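Branched-chain phosphotransacylase (Enterococcus faecalis, PDB 1YCO) probably transfers branched-chain acyl groups between coenzyme A and phosphate. Local coordinates at residues A128-I131 with E132-E135; L216-T220 with I221-N225; K203-G207 with P208-D212; V244-K247 with V248-L252. All coordinates share one frame; numbering follows the deposited sequence.

Interaction 1: A128-I131 with E132-E135; sequences ATLI and EIVE
Leu130 meets both Ile133 and Val134 along one face of helix 127-143, whose first two turns supply this contact. The backbone bonds are regular alpha-helical i to i+4 links. Glu132 N donates to Ala128 O, and Ile133 N donates to Thr129 O at 2.8 Å. Val134 N reaches Leu130 O, and Glu135 N reaches Ile131 O with a nearly straight N-H...O angle of 169°.

The apolar contacts use branch ends. Leu130 forks over the next turn: its CD1 lies 3.8 Å from Val134 CG2, and its CD2 lies 4.0 Å from Ile133 CD1. The same Ile133 CD1 also meets Thr129 CG2 at 4.0 Å, so this methyl sits against two side chains of the preceding turn. Leu130 and Val134 continue onto strand 150-154, through Leu153 and Ile151. This face therefore seats the helix on the mixed sheet, while Ile131 leans on Phe177 of helix 165-177.

Thr129 OG1 is hydrogen-bonded to Thr126 OG1 just before the helix. One further contact sets an aliphatic carbon against a carbonyl oxygen: Glu135 CG stands beside the backbone N (chi1 -59°), which brings it within 3.1 Å of Ile131 O.

Interaction 2: L216-T220 with I221-N225; sequences LVVPT and IDVGN
Val218 and Gly224 bring the backbone back on itself, with their CA atoms 5.7 Å apart. Strand 215-217 ends just before Val218. The chain then turns through Pro219 and Thr220 into helix 221-234. Thr220 occupies the N-cap position, and its carbonyl starts the helical bonding. Gly224 N donates to Thr220 O at 3.2 Å, with an N-H...O angle of 169°. Asn225 N follows by donating to Ile221 O.

Val223 is the side chain that fills the turn. Its CG1 lies 3.7 Å from Val218 CG1, and the two valine side chains run antiparallel alongside each other. Val223 CB lies 4.0 Å from Pro219 CD, where the proline ring lies across the valine. This is a strand-to-helix connection at the end of a central strand of the mixed sheet, where strand 215-217 lies between strands 150-154 and 113-117. Val223 also packs on Val223 of the second subunit, so the turn reaches the dimer interface.

Thr220 OG1 lies between its backbone N and carbonyl carbon (chi1 67°). That torsion swings the oxygen over the first helical turn, where Thr220 OG1 is 3.4 Å from Val223 CG2. Val218 CG2 touches Gly224 CA at 3.9 Å, at a position with no side chain. Asp222 OD1 accepts hydrogen bonds from Ala156 N and Ser166 OG of the second subunit.

Interaction 3: K203-G207 with P208-D212; sequences KRYSG and PIMGD
Gly207, Met210 and Tyr205 carry this contact, with Met210 folded back over the chain that leads into Pro208. Met210 SD accepts a weak hydrogen bond from Gly207 N at 3.5 Å. Met210 CG lies 3.5 Å from Gly207 O, and Met210 CE is 3.6 Å from the same oxygen. The side chain runs extended through chi2 (-178°) and bends at chi3 (-76°), which lays the thioether alongside the Gly207 peptide.

The segment is an irregular loop between helix 197-202 and strand 215-217. Its first residues include the Schellman motif that ends helix 197-202, with Arg204 the first residue to leave helical geometry. On the sheet side, Tyr205 rests on Phe186 and Leu189 of strand 184-189.

The Tyr205 ring meets the second half of the loop by its edge. Met210 CG approaches Tyr205 CD2 at 4.1 Å, close to the ring plane, and Ile209 O lies 3.6 Å from Tyr205 CE2. A water bridges Tyr205 and Ile209. It is hydrogen-bonded to Tyr205 OH at 2.9 Å and donates to Ile209 O. Met210 N in turn donates to Asp212 OD1, which it meets from above the carboxylate plane. Asp212 OD2 forms a salt bridge with Lys150 NZ.

Interaction 4: V244-K247 with V248-L252; sequences VGTK and VPVVL
Thr246 OG1 donates a hydrogen bond to Val248 O, and this bond closes the turn between the two segments. The 2.5 Å between Thr246 OG1 and Val248 O is very short, and should be read with caution at this resolution. The hydroxyl sits between the backbone N and the carbonyl carbon of its own residue (chi1 51°), which directs it at the carbonyl two residues on. Thr246 OG1 also lies 3.6 Å from Val250 CG2, so one methyl of that valine flanks the hydroxyl.

The chain bends at Gly245 and Lys247, and is extended again from Val248. Val248 CG2 stands beside its own backbone N and comes within 3.2 Å of Lys247 O. Gly245 has a positive phi of 114°, a backbone shape in which a CB would press against the preceding carbonyl oxygen. It lets the chain leave strand 238-244 and turn toward Thr246.

The turn is a short connection between two sheets. Within this chain, both strands are outermost: 238-244 in the mixed sheet and 250-252 in the parallel sheet. Val250 packs against Ile243 of the first and Leu73 of the neighbouring strand 72-75. Backbone hydrogen bonds join Val250 to Ile243 and Pro249 to Leu73. Further out, Pro249 meets Ala269 of helix 259-274. The Lys247 chain carries NZ to a weak hydrogen bond with Gln93 O.

Interactions 1 and 2 are in direct touch, with centres about 13 Å apart. Leu130 CD1 packs on Val217 CG1 at 3.6 Å, and Val134 CG2 lies 4.2 Å from Val217 CG2. Helix 127-143 therefore covers the end of the strand that runs into interaction 2. Interaction 3 directly adjoins interaction 2 in sequence, yet their centres are about 21 Å apart and they share no other touch. It lies at the outer end of the same mixed-sheet region. Interaction 4 marks the passage to the parallel sheet. Its nearest atoms are about 6 Å from interaction 1, and its centre is about 33 Å from that of interaction 3.

Interaction 1: A128-I131 with E132-E135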
ATOM      1  N   ALA A 128     -11.581  16.393  10.047  1.00 32.57           N
ATOM      2  CA  ALA A 128     -12.706  17.002   9.348  1.00 30.99           C
ATOM      3  C   ALA A 128     -12.746  16.527   7.894  1.00 29.90           C
ATOM      4  O   ALA A 128     -13.804  16.201   7.357  1.00 27.89           O
ATOM      5  CB  ALA A 128     -12.598  18.521   9.412  1.00 31.69           C
ATOM      6  N   THR A 129     -11.573  16.496   7.275  1.00 28.76           N
ATOM      7  CA  THR A 129     -11.436  16.059   5.902  1.00 29.44           C
ATOM      8  C   THR A 129     -11.787  14.582   5.712  1.00 29.73           C
ATOM      9  O   THR A 129     -12.495  14.202   4.764  1.00 28.77           O
ATOM     10  CB  THR A 129     -10.016  16.289   5.415  1.00 30.12           C
ATOM     11  OG1 THR A 129      -9.683  17.667   5.591  1.00 32.58           O
ATOM     12  CG2 THR A 129      -9.887  15.906   3.942  1.00 28.76           C
ATOM     13  N   LEU A 130     -11.294  13.753   6.622  1.00 28.97           N
ATOM     14  CA  LEU A 130     -11.546  12.323   6.547  1.00 30.55           C
ATOM     15  C   LEU A 130     -13.049  12.118   6.670  1.00 31.10           C
ATOM     16  O   LEU A 130     -13.624  11.309   5.949  1.00 30.62           O
ATOM     17  CB  LEU A 130     -10.789  11.592   7.669  1.00 32.56           C
ATOM     18  CG  LEU A 130     -10.277  10.156   7.457  1.00 34.32           C
ATOM     19  CD1 LEU A 130     -11.435   9.207   7.386  1.00 36.34           C
ATOM     20  CD2 LEU A 130      -9.416  10.068   6.202  1.00 33.69           C
ATOM     21  N   ILE A 131     -13.683  12.877   7.565  1.00 31.66           N
ATOM     22  CA  ILE A 131     -15.129  12.789   7.755  1.00 32.46           C
ATOM     23  C   ILE A 131     -15.860  13.042   6.428  1.00 33.20           C
ATOM     24  O   ILE A 131     -16.784  12.309   6.080  1.00 33.11           O
ATOM     25  CB  ILE A 131     -15.613  13.796   8.834  1.00 32.69           C
ATOM     26  CG1 ILE A 131     -15.225  13.273  10.223  1.00 32.14           C
ATOM     27  CG2 ILE A 131     -17.121  14.006   8.738  1.00 32.15           C
ATOM     28  CD1 ILE A 131     -15.576  14.205  11.367  1.00 31.59           C
ATOM     29  N   GLU A 132     -15.427  14.060   5.688  1.00 33.02           N
ATOM     30  CA  GLU A 132     -16.035  14.373   4.403  1.00 34.64           C
ATOM     31  C   GLU A 132     -15.697  13.313   3.349  1.00 33.55           C
ATOM     32  O   GLU A 132     -16.507  13.053   2.461  1.00 33.89           O
ATOM     33  CB  GLU A 132     -15.577  15.753   3.902  1.00 38.82           C
ATOM     34  CG  GLU A 132     -16.230  16.960   4.599  1.00 43.44           C
ATOM     35  CD  GLU A 132     -17.748  16.844   4.684  1.00 45.16           C
ATOM     36  OE1 GLU A 132     -18.386  16.508   3.662  1.00 46.65           O
ATOM     37  OE2 GLU A 132     -18.301  17.095   5.775  1.00 46.16           O
ATOM     38  N   ILE A 133     -14.501  12.722   3.435  1.00 31.91           N
ATOM     39  CA  ILE A 133     -14.084  11.672   2.495  1.00 31.25           C
ATOM     40  C   ILE A 133     -15.008  10.463   2.637  1.00 29.33           C
ATOM     41  O   ILE A 133     -15.385   9.841   1.645  1.00 24.67           O
ATOM     42  CB  ILE A 133     -12.627  11.218   2.748  1.00 33.17           C
ATOM     43  CG1 ILE A 133     -11.667  12.336   2.354  1.00 35.43           C
ATOM     44  CG2 ILE A 133     -12.303   9.965   1.949  1.00 30.53           C
ATOM     45  CD1 ILE A 133     -10.242  12.090   2.814  1.00 39.22           C
ATOM     46  N   VAL A 134     -15.369  10.155   3.877  1.00 28.10           N
ATOM     47  CA  VAL A 134     -16.259   9.047   4.168  1.00 32.01           C
ATOM     48  C   VAL A 134     -17.631   9.372   3.568  1.00 34.17           C
ATOM     49  O   VAL A 134     -18.186   8.581   2.810  1.00 35.05           O
ATOM     50  CB  VAL A 134     -16.369   8.816   5.698  1.00 31.56           C
ATOM     51  CG1 VAL A 134     -17.416   7.764   6.006  1.00 32.02           C
ATOM     52  CG2 VAL A 134     -15.016   8.378   6.249  1.00 31.41           C
ATOM     53  N   GLU A 135     -18.155  10.552   3.876  1.00 36.02           N
ATOM     54  CA  GLU A 135     -19.442  10.969   3.346  1.00 36.46           C
ATOM     55  C   GLU A 135     -19.500  10.830   1.819  1.00 34.55           C
ATOM     56  O   GLU A 135     -20.438  10.238   1.287  1.00 33.61           O
ATOM     57  CB  GLU A 135     -19.720  12.412   3.758  1.00 40.41           C
ATOM     58  CG  GLU A 135     -19.739  12.605   5.257  1.00 45.09           C
ATOM     59  CD  GLU A 135     -20.916  11.919   5.918  1.00 50.89           C
ATOM     60  OE1 GLU A 135     -21.157  10.725   5.633  1.00 54.00           O
ATOM     61  OE2 GLU A 135     -21.601  12.576   6.734  1.00 55.19           O
TER

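Interaction 2: L216-T220 with I221-N225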
ATOM      1  N   LEU A 216     -13.017   1.073   1.711  1.00 21.17           N
ATOM      2  CA  LEU A 216     -11.808   1.151   2.502  1.00 19.60           C
ATOM      3  C   LEU A 216     -11.398   2.617   2.457  1.00 17.94           C
ATOM      4  O   LEU A 216     -11.432   3.233   1.402  1.00 17.93           O
ATOM      5  CB  LEU A 216     -10.717   0.271   1.897  1.00 19.97           C
ATOM      6  CG  LEU A 216     -10.988  -1.229   1.703  1.00 22.81           C
ATOM      7  CD1 LEU A 216      -9.768  -1.894   1.056  1.00 18.87           C
ATOM      8  CD2 LEU A 216     -11.299  -1.887   3.044  1.00 21.98           C
ATOM      9  N   VAL A 217     -11.058   3.168   3.616  1.00 19.00           N
ATOM     10  CA  VAL A 217     -10.615   4.552   3.740  1.00 21.96           C
ATOM     11  C   VAL A 217      -9.180   4.570   4.308  1.00 20.17           C
ATOM     12  O   VAL A 217      -8.927   4.110   5.428  1.00 21.56           O
ATOM     13  CB  VAL A 217     -11.542   5.368   4.684  1.00 19.64           C
ATOM     14  CG1 VAL A 217     -11.104   6.829   4.733  1.00 20.69           C
ATOM     15  CG2 VAL A 217     -12.970   5.273   4.216  1.00 21.04           C
ATOM     16  N   VAL A 218      -8.250   5.095   3.514  1.00 21.24           N
ATOM     17  CA  VAL A 218      -6.842   5.186   3.889  1.00 25.04           C
ATOM     18  C   VAL A 218      -6.536   6.507   4.577  1.00 25.13           C
ATOM     19  O   VAL A 218      -7.304   7.451   4.486  1.00 26.33           O
ATOM     20  CB  VAL A 218      -5.928   5.055   2.665  1.00 19.59           C
ATOM     21  CG1 VAL A 218      -6.128   3.683   2.023  1.00 17.48           C
ATOM     22  CG2 VAL A 218      -6.244   6.167   1.674  1.00 20.04           C
ATOM     23  N   PRO A 219      -5.391   6.583   5.276  1.00 26.01           N
ATOM     24  CA  PRO A 219      -4.972   7.798   5.994  1.00 28.79           C
ATOM     25  C   PRO A 219      -4.319   8.838   5.093  1.00 28.97           C
ATOM     26  O   PRO A 219      -4.469  10.039   5.305  1.00 31.00           O
ATOM     27  CB  PRO A 219      -3.945   7.278   7.014  1.00 25.79           C
ATOM     28  CG  PRO A 219      -4.107   5.805   7.027  1.00 24.13           C
ATOM     29  CD  PRO A 219      -4.509   5.452   5.624  1.00 26.48           C
ATOM     30  N   THR A 220      -3.588   8.359   4.095  1.00 27.38           N
ATOM     31  CA  THR A 220      -2.858   9.246   3.217  1.00 28.93           C
ATOM     32  C   THR A 220      -2.845   8.767   1.769  1.00 30.13           C
ATOM     33  O   THR A 220      -3.071   7.587   1.486  1.00 29.60           O
ATOM     34  CB  THR A 220      -1.399   9.373   3.697  1.00 28.88           C
ATOM     35  OG1 THR A 220      -0.732   8.114   3.539  1.00 30.16           O
ATOM     36  CG2 THR A 220      -1.356   9.768   5.165  1.00 27.17           C
ATOM     37  N   ILE A 221      -2.557   9.691   0.856  1.00 28.24           N
ATOM     38  CA  ILE A 221      -2.494   9.350  -0.552  1.00 28.45           C
ATOM     39  C   ILE A 221      -1.465   8.222  -0.782  1.00 26.68           C
ATOM     40  O   ILE A 221      -1.694   7.345  -1.605  1.00 28.69           O
ATOM     41  CB  ILE A 221      -2.173  10.626  -1.426  1.00 28.65           C
ATOM     42  CG1 ILE A 221      -3.438  11.472  -1.576  1.00 30.63           C
ATOM     43  CG2 ILE A 221      -1.694  10.234  -2.824  1.00 29.28           C
ATOM     44  CD1 ILE A 221      -3.275  12.686  -2.468  1.00 30.68           C
ATOM     45  N   ASP A 222      -0.356   8.231  -0.044  1.00 26.70           N
ATOM     46  CA  ASP A 222       0.658   7.186  -0.200  1.00 27.96           C
ATOM     47  C   ASP A 222       0.096   5.780   0.030  1.00 26.61           C
ATOM     48  O   ASP A 222       0.361   4.857  -0.744  1.00 27.70           O
ATOM     49  CB  ASP A 222       1.839   7.428   0.740  1.00 28.15           C
ATOM     50  CG  ASP A 222       2.677   8.627   0.314  1.00 33.55           C
ATOM     51  OD1 ASP A 222       3.200   8.627  -0.823  1.00 34.50           O
ATOM     52  OD2 ASP A 222       2.807   9.581   1.105  1.00 36.11           O
ATOM     53  N   VAL A 223      -0.696   5.620   1.079  1.00 24.79           N
ATOM     54  CA  VAL A 223      -1.274   4.327   1.374  1.00 23.77           C
ATOM     55  C   VAL A 223      -2.231   3.913   0.239  1.00 24.20           C
ATOM     56  O   VAL A 223      -2.079   2.852  -0.362  1.00 24.88           O
ATOM     57  CB  VAL A 223      -2.011   4.378   2.734  1.00 21.81           C
ATOM     58  CG1 VAL A 223      -2.674   3.052   3.040  1.00 22.83           C
ATOM     59  CG2 VAL A 223      -1.019   4.743   3.835  1.00 22.36           C
ATOM     60  N   GLY A 224      -3.206   4.760  -0.065  1.00 23.15           N
ATOM     61  CA  GLY A 224      -4.150   4.451  -1.124  1.00 25.31           C
ATOM     62  C   GLY A 224      -3.522   4.184  -2.485  1.00 28.76           C
ATOM     63  O   GLY A 224      -3.937   3.270  -3.210  1.00 30.29           O
ATOM     64  N   ASN A 225      -2.529   4.996  -2.838  1.00 30.61           N
ATOM     65  CA  ASN A 225      -1.817   4.863  -4.108  1.00 32.44           C
ATOM     66  C   ASN A 225      -1.096   3.525  -4.172  1.00 32.49           C
ATOM     67  O   ASN A 225      -1.211   2.789  -5.148  1.00 34.40           O
ATOM     68  CB  ASN A 225      -0.773   5.982  -4.272  1.00 34.95           C
ATOM     69  CG  ASN A 225       0.066   5.828  -5.543  1.00 36.09           C
ATOM     70  OD1 ASN A 225      -0.347   6.247  -6.616  1.00 39.30           O
ATOM     71  ND2 ASN A 225       1.243   5.215  -5.419  1.00 38.07           N
TER

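Interaction 3: K203-G207 with P208-D212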
ATOM      1  N   LYS A 203      -7.573 -14.989  13.114  1.00 55.47           N
ATOM      2  CA  LYS A 203      -7.178 -14.281  14.328  1.00 55.56           C
ATOM      3  C   LYS A 203      -8.318 -14.209  15.331  1.00 55.52           C
ATOM      4  O   LYS A 203      -8.190 -13.572  16.376  1.00 56.00           O
ATOM      5  CB  LYS A 203      -6.695 -12.868  13.997  1.00 56.21           C
ATOM      6  CG  LYS A 203      -5.412 -12.818  13.198  1.00 57.72           C
ATOM      7  CD  LYS A 203      -4.976 -11.381  12.922  1.00 59.34           C
ATOM      8  CE  LYS A 203      -4.561 -10.628  14.200  1.00 59.87           C
ATOM      9  NZ  LYS A 203      -5.702 -10.257  15.111  1.00 58.70           N
ATOM     10  N   ARG A 204      -9.431 -14.866  15.008  1.00 55.17           N
ATOM     11  CA  ARG A 204     -10.605 -14.886  15.880  1.00 54.50           C
ATOM     12  C   ARG A 204     -11.027 -13.477  16.285  1.00 53.50           C
ATOM     13  O   ARG A 204     -11.453 -13.252  17.417  1.00 54.75           O
ATOM     14  CB  ARG A 204     -10.313 -15.700  17.140  1.00 55.03           C
ATOM     15  CG  ARG A 204      -9.976 -17.145  16.881  1.00 56.11           C
ATOM     16  CD  ARG A 204      -9.576 -17.819  18.169  1.00 56.41           C
ATOM     17  NE  ARG A 204      -9.340 -19.250  17.997  1.00 55.36           N
ATOM     18  CZ  ARG A 204      -8.886 -20.042  18.960  1.00 55.63           C
ATOM     19  NH1 ARG A 204      -8.618 -19.543  20.162  1.00 56.49           N
ATOM     20  NH2 ARG A 204      -8.702 -21.329  18.722  1.00 55.50           N
ATOM     21  N   TYR A 205     -10.891 -12.532  15.360  1.00 51.60           N
ATOM     22  CA  TYR A 205     -11.256 -11.146  15.613  1.00 47.23           C
ATOM     23  C   TYR A 205     -12.779 -11.017  15.614  1.00 47.14           C
ATOM     24  O   TYR A 205     -13.488 -11.808  14.982  1.00 46.89           O
ATOM     25  CB  TYR A 205     -10.654 -10.245  14.525  1.00 44.12           C
ATOM     26  CG  TYR A 205     -11.118  -8.809  14.595  1.00 38.18           C
ATOM     27  CD1 TYR A 205     -10.522  -7.900  15.464  1.00 35.87           C
ATOM     28  CD2 TYR A 205     -12.207  -8.377  13.838  1.00 35.97           C
ATOM     29  CE1 TYR A 205     -11.005  -6.594  15.584  1.00 35.29           C
ATOM     30  CE2 TYR A 205     -12.696  -7.075  13.951  1.00 35.28           C
ATOM     31  CZ  TYR A 205     -12.091  -6.189  14.834  1.00 34.64           C
ATOM     32  OH  TYR A 205     -12.611  -4.922  14.992  1.00 35.39           O
ATOM     33  N   SER A 206     -13.274 -10.021  16.341  1.00 46.03           N
ATOM     34  CA  SER A 206     -14.703  -9.753  16.418  1.00 45.23           C
ATOM     35  C   SER A 206     -14.881  -8.231  16.427  1.00 43.18           C
ATOM     36  O   SER A 206     -14.225  -7.536  17.198  1.00 43.09           O
ATOM     37  CB  SER A 206     -15.285 -10.364  17.699  1.00 48.48           C
ATOM     38  OG  SER A 206     -16.710 -10.292  17.711  1.00 51.00           O
ATOM     39  N   GLY A 207     -15.752  -7.720  15.563  1.00 41.53           N
ATOM     40  CA  GLY A 207     -15.973  -6.286  15.491  1.00 40.01           C
ATOM     41  C   GLY A 207     -17.107  -5.973  14.531  1.00 38.52           C
ATOM     42  O   GLY A 207     -17.676  -6.903  13.960  1.00 37.61           O
ATOM     43  N   PRO A 208     -17.469  -4.690  14.333  1.00 37.05           N
ATOM     44  CA  PRO A 208     -18.552  -4.282  13.427  1.00 36.85           C
ATOM     45  C   PRO A 208     -18.262  -4.675  11.985  1.00 35.63           C
ATOM     46  O   PRO A 208     -19.178  -4.881  11.186  1.00 35.07           O
ATOM     47  CB  PRO A 208     -18.605  -2.765  13.597  1.00 37.82           C
ATOM     48  CG  PRO A 208     -18.106  -2.562  14.982  1.00 39.77           C
ATOM     49  CD  PRO A 208     -16.947  -3.527  15.062  1.00 38.16           C
ATOM     50  N   ILE A 209     -16.983  -4.763  11.646  1.00 33.84           N
ATOM     51  CA  ILE A 209     -16.603  -5.147  10.296  1.00 33.61           C
ATOM     52  C   ILE A 209     -15.620  -6.293  10.353  1.00 33.18           C
ATOM     53  O   ILE A 209     -14.610  -6.224  11.044  1.00 31.38           O
ATOM     54  CB  ILE A 209     -15.975  -3.975   9.532  1.00 33.89           C
ATOM     55  CG1 ILE A 209     -16.963  -2.804   9.504  1.00 31.27           C
ATOM     56  CG2 ILE A 209     -15.589  -4.440   8.123  1.00 32.00           C
ATOM     57  CD1 ILE A 209     -16.382  -1.487   9.012  1.00 33.46           C
ATOM     58  N   MET A 210     -15.924  -7.361   9.631  1.00 34.87           N
ATOM     59  CA  MET A 210     -15.052  -8.519   9.646  1.00 35.40           C
ATOM     60  C   MET A 210     -14.771  -9.077   8.260  1.00 35.00           C
ATOM     61  O   MET A 210     -15.490  -9.945   7.757  1.00 36.98           O
ATOM     62  CB  MET A 210     -15.649  -9.572  10.574  1.00 35.34           C
ATOM     63  CG  MET A 210     -15.793  -9.049  12.005  1.00 39.18           C
ATOM     64  SD  MET A 210     -16.437 -10.215  13.225  1.00 44.49           S
ATOM     65  CE  MET A 210     -18.165 -10.221  12.790  1.00 35.25           C
ATOM     66  N   GLY A 211     -13.716  -8.547   7.648  1.00 33.73           N
ATOM     67  CA  GLY A 211     -13.301  -8.974   6.325  1.00 32.17           C
ATOM     68  C   GLY A 211     -14.322  -8.789   5.231  1.00 31.42           C
ATOM     69  O   GLY A 211     -14.113  -9.295   4.137  1.00 32.01           O
ATOM     70  N   ASP A 212     -15.410  -8.068   5.521  1.00 30.04           N
ATOM     71  CA  ASP A 212     -16.462  -7.828   4.543  1.00 29.11           C
ATOM     72  C   ASP A 212     -16.783  -6.346   4.330  1.00 28.30           C
ATOM     73  O   ASP A 212     -17.935  -6.003   4.103  1.00 31.17           O
ATOM     74  CB  ASP A 212     -17.741  -8.588   4.944  1.00 33.21           C
ATOM     75  CG  ASP A 212     -18.402  -8.026   6.207  1.00 42.02           C
ATOM     76  OD1 ASP A 212     -17.721  -7.313   6.985  1.00 44.99           O
ATOM     77  OD2 ASP A 212     -19.604  -8.312   6.436  1.00 45.26           O
TER
HETATM   78  O   HOH W   1     -14.296  -4.389  12.708  1.00 48.58           O

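Interaction 4: V244-K247 with V248-L252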
ATOM      1  N   VAL A 244     -14.988  12.739  -7.054  1.00 31.65           N
ATOM      2  CA  VAL A 244     -16.350  13.013  -6.637  1.00 32.23           C
ATOM      3  C   VAL A 244     -16.410  14.342  -5.884  1.00 34.65           C
ATOM      4  O   VAL A 244     -15.378  14.914  -5.527  1.00 33.09           O
ATOM      5  CB  VAL A 244     -16.924  11.864  -5.754  1.00 32.56           C
ATOM      6  CG1 VAL A 244     -17.122  10.626  -6.597  1.00 33.08           C
ATOM      7  CG2 VAL A 244     -15.992  11.572  -4.583  1.00 32.30           C
ATOM      8  N   GLY A 245     -17.627  14.827  -5.653  1.00 37.48           N
ATOM      9  CA  GLY A 245     -17.804  16.101  -4.981  1.00 41.44           C
ATOM     10  C   GLY A 245     -18.430  17.110  -5.929  1.00 43.54           C
ATOM     11  O   GLY A 245     -19.120  18.049  -5.510  1.00 45.55           O
ATOM     12  N   THR A 246     -18.181  16.922  -7.218  1.00 44.28           N
ATOM     13  CA  THR A 246     -18.734  17.802  -8.243  1.00 44.30           C
ATOM     14  C   THR A 246     -20.079  17.235  -8.653  1.00 43.12           C
ATOM     15  O   THR A 246     -20.410  16.114  -8.280  1.00 43.62           O
ATOM     16  CB  THR A 246     -17.807  17.864  -9.477  1.00 45.30           C
ATOM     17  OG1 THR A 246     -17.491  16.531  -9.908  1.00 48.12           O
ATOM     18  CG2 THR A 246     -16.516  18.594  -9.132  1.00 44.05           C
ATOM     19  N   LYS A 247     -20.864  17.996  -9.407  1.00 44.06           N
ATOM     20  CA  LYS A 247     -22.169  17.494  -9.814  1.00 46.17           C
ATOM     21  C   LYS A 247     -22.031  16.527 -10.986  1.00 46.17           C
ATOM     22  O   LYS A 247     -23.014  15.956 -11.455  1.00 46.43           O
ATOM     23  CB  LYS A 247     -23.107  18.654 -10.162  1.00 46.94           C
ATOM     24  CG  LYS A 247     -22.535  19.680 -11.118  1.00 48.65           C
ATOM     25  CD  LYS A 247     -23.487  20.865 -11.277  1.00 49.61           C
ATOM     26  CE  LYS A 247     -23.812  21.518  -9.939  1.00 47.72           C
ATOM     27  NZ  LYS A 247     -24.651  22.728 -10.126  1.00 47.44           N
ATOM     28  N   VAL A 248     -20.800  16.343 -11.443  1.00 45.71           N
ATOM     29  CA  VAL A 248     -20.517  15.428 -12.535  1.00 45.12           C
ATOM     30  C   VAL A 248     -19.227  14.622 -12.253  1.00 43.74           C
ATOM     31  O   VAL A 248     -18.193  15.187 -11.893  1.00 41.70           O
ATOM     32  CB  VAL A 248     -20.385  16.213 -13.873  1.00 47.01           C
ATOM     33  CG1 VAL A 248     -19.706  15.366 -14.915  1.00 47.54           C
ATOM     34  CG2 VAL A 248     -21.770  16.649 -14.364  1.00 45.56           C
ATOM     35  N   PRO A 249     -19.291  13.283 -12.372  1.00 42.72           N
ATOM     36  CA  PRO A 249     -18.121  12.432 -12.140  1.00 40.78           C
ATOM     37  C   PRO A 249     -16.975  12.910 -13.023  1.00 39.50           C
ATOM     38  O   PRO A 249     -17.181  13.220 -14.201  1.00 38.48           O
ATOM     39  CB  PRO A 249     -18.614  11.059 -12.573  1.00 40.44           C
ATOM     40  CG  PRO A 249     -20.035  11.074 -12.159  1.00 42.12           C
ATOM     41  CD  PRO A 249     -20.494  12.460 -12.596  1.00 43.98           C
ATOM     42  N   VAL A 250     -15.769  12.975 -12.474  1.00 37.17           N
ATOM     43  CA  VAL A 250     -14.645  13.417 -13.288  1.00 37.67           C
ATOM     44  C   VAL A 250     -13.651  12.279 -13.407  1.00 36.71           C
ATOM     45  O   VAL A 250     -13.152  11.781 -12.410  1.00 37.87           O
ATOM     46  CB  VAL A 250     -13.953  14.675 -12.692  1.00 37.47           C
ATOM     47  CG1 VAL A 250     -12.911  15.213 -13.673  1.00 36.78           C
ATOM     48  CG2 VAL A 250     -14.990  15.738 -12.386  1.00 36.81           C
ATOM     49  N   VAL A 251     -13.385  11.853 -14.633  1.00 37.26           N
ATOM     50  CA  VAL A 251     -12.453  10.760 -14.864  1.00 38.80           C
ATOM     51  C   VAL A 251     -11.090  11.315 -15.311  1.00 40.77           C
ATOM     52  O   VAL A 251     -11.004  12.102 -16.256  1.00 40.73           O
ATOM     53  CB  VAL A 251     -12.993   9.799 -15.954  1.00 36.42           C
ATOM     54  CG1 VAL A 251     -12.041   8.642 -16.158  1.00 36.30           C
ATOM     55  CG2 VAL A 251     -14.379   9.303 -15.581  1.00 34.70           C
ATOM     56  N   LEU A 252     -10.033  10.908 -14.619  1.00 42.98           N
ATOM     57  CA  LEU A 252      -8.690  11.351 -14.948  1.00 46.55           C
ATOM     58  C   LEU A 252      -7.987  10.265 -15.750  1.00 48.78           C
ATOM     59  O   LEU A 252      -7.909   9.114 -15.323  1.00 49.75           O
ATOM     60  CB  LEU A 252      -7.904  11.657 -13.671  1.00 46.45           C
ATOM     61  CG  LEU A 252      -8.435  12.830 -12.840  1.00 48.23           C
ATOM     62  CD1 LEU A 252      -7.639  12.977 -11.546  1.00 49.02           C
ATOM     63  CD2 LEU A 252      -8.361  14.099 -13.661  1.00 47.87           C
TER